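Local coordinates for protein endo-1,3-beta-glucanase (Streptomyces sioyaensis, PDB 3DGT) that probably hydrolyses internal beta-1,3 linkages of glucans through its family 16 glycoside hydrolase catalytic domain, part of a longer protein, at residues W197-V201 with S202-I206. Sequence-based numbering, arbitrary orientation.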
# COMPACT_ATOMS: atom_id res chain seq x y z
N TRP A 197 -1.65 -12.84 7.38
CA TRP A 197 -0.35 -13.42 7.60
C TRP A 197 -0.57 -14.54 8.61
O TRP A 197 -0.89 -14.28 9.78
CB TRP A 197 0.54 -12.32 8.17
CG TRP A 197 1.99 -12.62 8.47
CD1 TRP A 197 2.65 -13.82 8.44
CD2 TRP A 197 2.94 -11.65 8.92
NE1 TRP A 197 3.97 -13.65 8.82
CE2 TRP A 197 4.16 -12.32 9.12
CE3 TRP A 197 2.87 -10.27 9.14
CZ2 TRP A 197 5.31 -11.65 9.56
CZ3 TRP A 197 4.00 -9.61 9.58
CH2 TRP A 197 5.21 -10.30 9.77
N ASP A 198 -0.44 -15.77 8.13
CA ASP A 198 -0.84 -16.97 8.86
C ASP A 198 0.39 -17.75 9.33
O ASP A 198 1.06 -18.42 8.54
CB ASP A 198 -1.73 -17.82 7.95
CG ASP A 198 -2.36 -18.99 8.67
OD1 ASP A 198 -1.97 -19.27 9.82
OD2 ASP A 198 -3.25 -19.65 8.07
N ARG A 199 0.68 -17.65 10.62
CA ARG A 199 1.79 -18.40 11.20
C ARG A 199 1.28 -19.61 11.98
O ARG A 199 2.00 -20.16 12.82
CB ARG A 199 2.63 -17.50 12.11
CG ARG A 199 3.29 -16.32 11.37
CD ARG A 199 4.22 -15.55 12.28
NE ARG A 199 5.46 -16.29 12.51
CZ ARG A 199 6.40 -15.93 13.38
NH1 ARG A 199 6.22 -14.85 14.13
NH2 ARG A 199 7.50 -16.65 13.51
N SER A 200 0.05 -20.04 11.69
CA SER A 200 -0.57 -21.16 12.41
C SER A 200 -0.38 -22.51 11.73
O SER A 200 -0.77 -23.53 12.29
CB SER A 200 -2.07 -20.90 12.63
OG SER A 200 -2.81 -21.14 11.45
N VAL A 201 0.21 -22.49 10.53
CA VAL A 201 0.38 -23.69 9.71
C VAL A 201 1.80 -23.76 9.16
O VAL A 201 2.48 -22.73 9.06
CB VAL A 201 -0.61 -23.71 8.49
CG1 VAL A 201 -2.03 -23.98 8.95
CG2 VAL A 201 -0.53 -22.42 7.67
N SER A 202 2.24 -24.96 8.82
CA SER A 202 3.48 -25.15 8.08
C SER A 202 3.13 -25.76 6.73
O SER A 202 2.51 -26.83 6.67
CB SER A 202 4.44 -26.06 8.85
OG SER A 202 5.62 -26.29 8.08
N PRO A 203 3.53 -25.11 5.62
CA PRO A 203 4.31 -23.87 5.57
C PRO A 203 3.47 -22.64 5.92
O PRO A 203 2.26 -22.60 5.67
CB PRO A 203 4.77 -23.81 4.12
CG PRO A 203 3.67 -24.48 3.35
CD PRO A 203 3.18 -25.59 4.27
N GLU A 204 4.13 -21.64 6.49
CA GLU A 204 3.49 -20.36 6.78
C GLU A 204 2.98 -19.76 5.48
O GLU A 204 3.54 -20.01 4.41
CB GLU A 204 4.47 -19.40 7.47
CG GLU A 204 4.80 -19.81 8.90
CD GLU A 204 5.63 -18.76 9.64
OE1 GLU A 204 6.30 -17.95 8.97
OE2 GLU A 204 5.63 -18.77 10.89
N ALA A 205 1.91 -18.98 5.57
CA ALA A 205 1.28 -18.43 4.37
C ALA A 205 0.87 -16.99 4.56
O ALA A 205 0.55 -16.56 5.67
CB ALA A 205 0.08 -19.27 3.97
N ILE A 206 0.88 -16.27 3.45
CA ILE A 206 0.34 -14.92 3.39
C ILE A 206 -0.74 -14.92 2.30
O ILE A 206 -0.50 -15.39 1.18
CB ILE A 206 1.47 -13.88 3.15
CG1 ILE A 206 2.32 -13.80 4.43
CG2 ILE A 206 0.89 -12.51 2.74
CD1 ILE A 206 3.63 -13.03 4.29
O HOH W 1 6.39 -15.29 9.10
O HOH W 2 4.81 -20.72 12.41
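Glu204 lays its carboxylate alongside the Arg199 chain, on one flank of the turn: OE2 lies 3.4 Å from Arg199 CG and takes a nearly straight salt-bridge hydrogen bond from Arg199 NE (3.0 Å, 172°). The carboxylate oxygen sits in the guanidinium plane, at its edge, yet is met from above its own plane, the two flat groups being perpendicular. Arg199 bends at chi3 (74°), turning NE onto the acid while NH1 goes to the carbonyl of Pro94. Glu204 OE1 takes a bond from Trp228 NE1 and another from a water that accepts from Trp197 NE1 in the indole plane; a second water links OE2 to Arg199 O. An alanine in place of Glu204 would probably leave Arg199 NE without its anion, break both water links and cost Trp228 its acceptor.

The pair sits where the loop joins strands 191-198 and 205-210 of a beta hairpin in the family 16 jelly-roll sandwich, well away from the magnesium site. The tight part is at the strand ends, where Asp198 and Ala205 form an antiparallel hydrogen-bonded pair (Asp198 N to Ala205 O 2.8 Å, Ala205 N to Asp198 O 3.1 Å). Next to it, Ile206 CG1 comes within 4.0 Å of Trp197 CD1, with the isoleucine CD1 over one face of the buried indole, which Phe236 meets almost at right angles.

Beyond, the loop is looser: Val201, Ser202 and cis-Pro203 are exposed, and Val201 O approaches Glu204 N (3.2 Å) at too poor an angle for a hydrogen bond, so the strand pairing stops short. Asp198 OD1 makes an Asx turn at the loop's start, accepting from Ser200 N (2.9 Å) and Ser200 OG (2.6 Å), while OD2 pairs with Arg207.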